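Local coordinates for structural polyprotein, VP1 (Israeli acute paralysis virus, PDB 5CDD), which probably serves as a structural protein of the viral capsid, being one mature piece of a longer polyprotein, at residues L81-R89 against R152-D161. Numbering follows the deposited sequence.
Sequences LSYLYRFYR and RKIPIASTSD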
ATOM      1  N   LEU A  81       3.142  45.394   1.906  1.00 26.99           N
ATOM      2  CA  LEU A  81       2.661  45.062   0.569  1.00 25.78           C
ATOM      3  C   LEU A  81       1.286  45.644   0.237  1.00 26.29           C
ATOM      4  O   LEU A  81       0.966  45.854  -0.935  1.00 26.21           O
ATOM      5  CB  LEU A  81       2.625  43.541   0.388  1.00 24.59           C
ATOM      6  CG  LEU A  81       3.969  42.805   0.409  1.00 24.27           C
ATOM      7  CD1 LEU A  81       3.733  41.303   0.394  1.00 23.63           C
ATOM      8  CD2 LEU A  81       4.807  43.225  -0.788  1.00 23.11           C
ATOM      9  N   SER A  82       0.477  45.912   1.258  1.00 25.81           N
ATOM     10  CA  SER A  82      -0.859  46.452   1.031  1.00 26.51           C
ATOM     11  C   SER A  82      -0.814  47.809   0.336  1.00 26.93           C
ATOM     12  O   SER A  82      -1.759  48.193  -0.355  1.00 28.51           O
ATOM     13  CB  SER A  82      -1.619  46.585   2.356  1.00 25.77           C
ATOM     14  OG  SER A  82      -1.135  47.672   3.125  1.00 25.77           O
ATOM     15  N   TYR A  83       0.288  48.528   0.517  1.00 26.89           N
ATOM     16  CA  TYR A  83       0.453  49.848  -0.081  1.00 25.58           C
ATOM     17  C   TYR A  83       0.640  49.833  -1.596  1.00 25.36           C
ATOM     18  O   TYR A  83       0.566  50.881  -2.240  1.00 27.56           O
ATOM     19  CB  TYR A  83       1.626  50.572   0.581  1.00 25.82           C
ATOM     20  CG  TYR A  83       1.252  51.305   1.852  1.00 25.90           C
ATOM     21  CD1 TYR A  83       0.521  52.491   1.802  1.00 26.16           C
ATOM     22  CD2 TYR A  83       1.636  50.819   3.102  1.00 26.14           C
ATOM     23  CE1 TYR A  83       0.182  53.181   2.965  1.00 27.38           C
ATOM     24  CE2 TYR A  83       1.300  51.501   4.276  1.00 27.60           C
ATOM     25  CZ  TYR A  83       0.574  52.683   4.199  1.00 28.13           C
ATOM     26  OH  TYR A  83       0.250  53.373   5.347  1.00 28.16           O
ATOM     27  N   LEU A  84       0.874  48.654  -2.165  1.00 24.51           N
ATOM     28  CA  LEU A  84       1.064  48.522  -3.609  1.00 23.60           C
ATOM     29  C   LEU A  84      -0.228  48.155  -4.337  1.00 23.54           C
ATOM     30  O   LEU A  84      -0.266  48.131  -5.566  1.00 23.54           O
ATOM     31  CB  LEU A  84       2.116  47.451  -3.913  1.00 23.58           C
ATOM     32  CG  LEU A  84       3.556  47.682  -3.460  1.00 24.82           C
ATOM     33  CD1 LEU A  84       4.395  46.458  -3.791  1.00 24.01           C
ATOM     34  CD2 LEU A  84       4.120  48.913  -4.147  1.00 25.86           C
ATOM     35  N   TYR A  85      -1.283  47.873  -3.577  1.00 23.25           N
ATOM     36  CA  TYR A  85      -2.567  47.482  -4.153  1.00 22.35           C
ATOM     37  C   TYR A  85      -3.719  48.289  -3.566  1.00 22.49           C
ATOM     38  O   TYR A  85      -3.529  49.047  -2.615  1.00 22.69           O
ATOM     39  CB  TYR A  85      -2.791  45.992  -3.905  1.00 20.93           C
ATOM     40  CG  TYR A  85      -1.660  45.136  -4.430  1.00 20.13           C
ATOM     41  CD1 TYR A  85      -1.608  44.761  -5.773  1.00 19.47           C
ATOM     42  CD2 TYR A  85      -0.612  44.743  -3.597  1.00 19.70           C
ATOM     43  CE1 TYR A  85      -0.542  44.019  -6.274  1.00 18.18           C
ATOM     44  CE2 TYR A  85       0.461  44.002  -4.088  1.00 18.13           C
ATOM     45  CZ  TYR A  85       0.488  43.646  -5.427  1.00 18.31           C
ATOM     46  OH  TYR A  85       1.552  42.929  -5.924  1.00 18.27           O
ATOM     47  N   ARG A  86      -4.914  48.118  -4.127  1.00 23.18           N
ATOM     48  CA  ARG A  86      -6.085  48.850  -3.649  1.00 24.70           C
ATOM     49  C   ARG A  86      -7.133  47.977  -2.960  1.00 25.80           C
ATOM     50  O   ARG A  86      -7.896  48.463  -2.127  1.00 26.79           O
ATOM     51  CB  ARG A  86      -6.751  49.598  -4.807  1.00 25.41           C
ATOM     52  CG  ARG A  86      -7.931  50.466  -4.379  1.00 26.49           C
ATOM     53  CD  ARG A  86      -7.470  51.615  -3.493  1.00 29.05           C
ATOM     54  NE  ARG A  86      -6.705  52.609  -4.244  1.00 29.98           N
ATOM     55  CZ  ARG A  86      -5.869  53.484  -3.695  1.00 30.55           C
ATOM     56  NH1 ARG A  86      -5.679  53.492  -2.383  1.00 32.37           N
ATOM     57  NH2 ARG A  86      -5.223  54.356  -4.457  1.00 31.16           N
ATOM     58  N   PHE A  87      -7.174  46.696  -3.307  1.00 26.89           N
ATOM     59  CA  PHE A  87      -8.155  45.781  -2.726  1.00 26.60           C
ATOM     60  C   PHE A  87      -7.510  44.556  -2.098  1.00 27.02           C
ATOM     61  O   PHE A  87      -6.380  44.196  -2.429  1.00 27.43           O
ATOM     62  CB  PHE A  87      -9.129  45.305  -3.808  1.00 26.34           C
ATOM     63  CG  PHE A  87      -9.919  46.406  -4.447  1.00 25.37           C
ATOM     64  CD1 PHE A  87     -11.038  46.938  -3.813  1.00 25.43           C
ATOM     65  CD2 PHE A  87      -9.549  46.911  -5.690  1.00 25.56           C
ATOM     66  CE1 PHE A  87     -11.779  47.957  -4.406  1.00 24.64           C
ATOM     67  CE2 PHE A  87     -10.282  47.930  -6.293  1.00 26.11           C
ATOM     68  CZ  PHE A  87     -11.400  48.455  -5.649  1.00 25.17           C
ATOM     69  N   TYR A  88      -8.241  43.919  -1.187  1.00 27.40           N
ATOM     70  CA  TYR A  88      -7.770  42.702  -0.535  1.00 27.26           C
ATOM     71  C   TYR A  88      -8.906  41.688  -0.586  1.00 27.85           C
ATOM     72  O   TYR A  88     -10.046  42.038  -0.895  1.00 26.92           O
ATOM     73  CB  TYR A  88      -7.334  42.973   0.912  1.00 25.86           C
ATOM     74  CG  TYR A  88      -8.445  43.172   1.919  1.00 26.21           C
ATOM     75  CD1 TYR A  88      -9.197  42.093   2.387  1.00 26.56           C
ATOM     76  CD2 TYR A  88      -8.719  44.435   2.435  1.00 26.87           C
ATOM     77  CE1 TYR A  88     -10.190  42.270   3.348  1.00 28.27           C
ATOM     78  CE2 TYR A  88      -9.709  44.623   3.395  1.00 29.34           C
ATOM     79  CZ  TYR A  88     -10.439  43.539   3.848  1.00 29.92           C
ATOM     80  OH  TYR A  88     -11.414  43.728   4.803  1.00 33.10           O
ATOM     81  N   ARG A  89      -8.600  40.433  -0.283  1.00 29.16           N
ATOM     82  CA  ARG A  89      -9.610  39.390  -0.339  1.00 27.89           C
ATOM     83  C   ARG A  89      -9.104  38.119   0.325  1.00 27.54           C
ATOM     84  O   ARG A  89      -7.970  37.705   0.102  1.00 30.41           O
ATOM     85  CB  ARG A  89      -9.956  39.132  -1.805  1.00 28.60           C
ATOM     86  CG  ARG A  89     -10.901  37.995  -2.059  1.00 31.88           C
ATOM     87  CD  ARG A  89     -10.167  36.754  -2.523  1.00 30.41           C
ATOM     88  NE  ARG A  89     -11.100  35.822  -3.145  1.00 33.42           N
ATOM     89  CZ  ARG A  89     -10.760  34.635  -3.630  1.00 33.90           C
ATOM     90  NH1 ARG A  89      -9.502  34.224  -3.563  1.00 35.48           N
ATOM     91  NH2 ARG A  89     -11.681  33.866  -4.195  1.00 35.66           N
ATOM     92  N   ARG A 152     -17.075  40.616  -2.878  1.00 30.54           N
ATOM     93  CA  ARG A 152     -15.987  39.749  -3.320  1.00 30.57           C
ATOM     94  C   ARG A 152     -14.595  40.317  -3.023  1.00 31.02           C
ATOM     95  O   ARG A 152     -13.604  39.584  -3.052  1.00 32.29           O
ATOM     96  CB  ARG A 152     -16.124  39.464  -4.814  1.00 30.36           C
ATOM     97  CG  ARG A 152     -16.102  40.693  -5.701  1.00 32.19           C
ATOM     98  CD  ARG A 152     -16.374  40.286  -7.130  1.00 33.19           C
ATOM     99  NE  ARG A 152     -17.694  39.679  -7.256  1.00 35.14           N
ATOM    100  CZ  ARG A 152     -18.060  38.890  -8.260  1.00 36.70           C
ATOM    101  NH1 ARG A 152     -17.199  38.608  -9.230  1.00 37.08           N
ATOM    102  NH2 ARG A 152     -19.285  38.384  -8.293  1.00 36.92           N
ATOM    103  N   LYS A 153     -14.523  41.618  -2.749  1.00 30.03           N
ATOM    104  CA  LYS A 153     -13.263  42.277  -2.420  1.00 29.27           C
ATOM    105  C   LYS A 153     -13.540  43.566  -1.653  1.00 29.34           C
ATOM    106  O   LYS A 153     -14.592  44.183  -1.815  1.00 29.17           O
ATOM    107  CB  LYS A 153     -12.441  42.570  -3.685  1.00 28.21           C
ATOM    108  CG  LYS A 153     -13.078  43.520  -4.685  1.00 27.87           C
ATOM    109  CD  LYS A 153     -12.095  43.813  -5.819  1.00 28.66           C
ATOM    110  CE  LYS A 153     -12.708  44.649  -6.935  1.00 28.60           C
ATOM    111  NZ  LYS A 153     -13.765  43.917  -7.686  1.00 30.72           N
ATOM    112  N   ILE A 154     -12.595  43.957  -0.805  1.00 29.35           N
ATOM    113  CA  ILE A 154     -12.735  45.164   0.003  1.00 29.29           C
ATOM    114  C   ILE A 154     -11.572  46.124  -0.244  1.00 29.55           C
ATOM    115  O   ILE A 154     -10.440  45.691  -0.465  1.00 29.72           O
ATOM    116  CB  ILE A 154     -12.728  44.826   1.514  1.00 28.98           C
ATOM    117  CG1 ILE A 154     -13.652  43.636   1.814  1.00 28.47           C
ATOM    118  CG2 ILE A 154     -13.157  46.040   2.315  1.00 28.54           C
ATOM    119  CD1 ILE A 154     -15.135  43.925   1.695  1.00 25.89           C
ATOM    120  N   PRO A 155     -11.840  47.444  -0.217  1.00 30.20           N
ATOM    121  CA  PRO A 155     -10.753  48.404  -0.439  1.00 30.50           C
ATOM    122  C   PRO A 155      -9.805  48.400   0.760  1.00 31.29           C
ATOM    123  O   PRO A 155     -10.248  48.424   1.909  1.00 31.34           O
ATOM    124  CB  PRO A 155     -11.486  49.740  -0.581  1.00 28.26           C
ATOM    125  CG  PRO A 155     -12.824  49.344  -1.103  1.00 28.10           C
ATOM    126  CD  PRO A 155     -13.144  48.127  -0.273  1.00 30.02           C
ATOM    127  N   ILE A 156      -8.505  48.361   0.492  1.00 31.64           N
ATOM    128  CA  ILE A 156      -7.523  48.356   1.564  1.00 32.59           C
ATOM    129  C   ILE A 156      -7.587  49.669   2.336  1.00 35.11           C
ATOM    130  O   ILE A 156      -7.419  50.747   1.761  1.00 36.87           O
ATOM    131  CB  ILE A 156      -6.097  48.163   1.019  1.00 30.68           C
ATOM    132  CG1 ILE A 156      -6.001  46.826   0.284  1.00 28.67           C
ATOM    133  CG2 ILE A 156      -5.098  48.213   2.160  1.00 30.61           C
ATOM    134  CD1 ILE A 156      -4.654  46.571  -0.354  1.00 28.92           C
ATOM    135  N   ALA A 157      -7.837  49.567   3.639  1.00 36.96           N
ATOM    136  CA  ALA A 157      -7.933  50.733   4.514  1.00 38.65           C
ATOM    137  C   ALA A 157      -9.115  51.615   4.128  1.00 40.84           C
ATOM    138  O   ALA A 157      -9.067  52.837   4.279  1.00 42.28           O
ATOM    139  CB  ALA A 157      -6.640  51.536   4.467  1.00 37.18           C
ATOM    140  N   SER A 158     -10.174  50.986   3.627  1.00 43.11           N
ATOM    141  CA  SER A 158     -11.375  51.707   3.223  1.00 44.52           C
ATOM    142  C   SER A 158     -11.924  52.503   4.399  1.00 45.17           C
ATOM    143  O   SER A 158     -11.726  52.133   5.554  1.00 45.13           O
ATOM    144  CB  SER A 158     -12.439  50.725   2.727  1.00 45.19           C
ATOM    145  OG  SER A 158     -13.619  51.407   2.338  1.00 46.54           O
ATOM    146  N   THR A 159     -12.617  53.595   4.099  1.00 46.61           N
ATOM    147  CA  THR A 159     -13.188  54.437   5.140  1.00 47.94           C
ATOM    148  C   THR A 159     -14.691  54.201   5.290  1.00 49.30           C
ATOM    149  O   THR A 159     -15.345  54.837   6.115  1.00 48.88           O
ATOM    150  CB  THR A 159     -12.946  55.932   4.838  1.00 47.18           C
ATOM    151  OG1 THR A 159     -13.582  56.283   3.602  1.00 46.70           O
ATOM    152  CG2 THR A 159     -11.455  56.217   4.729  1.00 46.32           C
ATOM    153  N   SER A 160     -15.230  53.276   4.500  1.00 51.33           N
ATOM    154  CA  SER A 160     -16.660  52.981   4.545  1.00 53.39           C
ATOM    155  C   SER A 160     -17.003  51.559   4.986  1.00 53.87           C
ATOM    156  O   SER A 160     -18.175  51.240   5.195  1.00 54.93           O
ATOM    157  CB  SER A 160     -17.291  53.245   3.174  1.00 55.36           C
ATOM    158  OG  SER A 160     -16.771  52.368   2.188  1.00 56.87           O
ATOM    159  N   ASP A 161     -15.991  50.706   5.129  1.00 54.18           N
ATOM    160  CA  ASP A 161     -16.227  49.326   5.547  1.00 54.27           C
ATOM    161  C   ASP A 161     -16.795  49.286   6.959  1.00 54.21           C
ATOM    162  O   ASP A 161     -16.072  49.482   7.936  1.00 55.62           O
ATOM    163  CB  ASP A 161     -14.927  48.517   5.515  1.00 53.61           C
ATOM    164  CG  ASP A 161     -15.157  47.026   5.744  1.00 52.58           C
ATOM    165  OD1 ASP A 161     -15.959  46.660   6.630  1.00 49.86           O
ATOM    166  OD2 ASP A 161     -14.522  46.217   5.039  1.00 54.32           O
TER
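Lys153 lays its aliphatic chain over one face of the Phe87 ring, and CE sits 3.9 Å from the ring centroid, almost on the normal. With CG between the backbone N and the carbonyl carbon (chi1 63°), the extended chain runs in from the rim to the ring centre. The bend at chi4 lifts NZ off the face, and NZ hydrogen-bonds Val46 O of a neighbouring polyprotein chain. Arg86 CG lies over the opposite face of Phe87, toward the rim. Pro155 CG meets the same ring obliquely, 3.7 Å from Phe87 CE1.

Tyr88 and Ile154 lie side by side and point the same way. Ile154 CB is over one face of the Tyr88 ring, off-centre, 3.5 Å from CZ. The Tyr88 hydroxyl is hydrogen-bonded to Asp165 OD2.

Ile156 packs against the type I beta turn from Ser82 to Tyr85. Its CD1 faces Ser82 O and Tyr85 O, while CG2 rests on Ser82 CB at 3.8 Å. Phe190 of strand 189-191 packs on Ile156.

The backbones are joined by three hydrogen bonds. Tyr88 and Ile154 exchange a pair, with Tyr88 N to Ile154 O at 2.9 Å. Ile156 N donates to Arg86 O at 2.7 Å. Arg86 and Phe87 form a classic beta bulge opposite Gly191. This is a short antiparallel pairing of strands 87-98 and 154-155, consistent with the jelly-roll beta-sandwich of picorna-like capsid proteins.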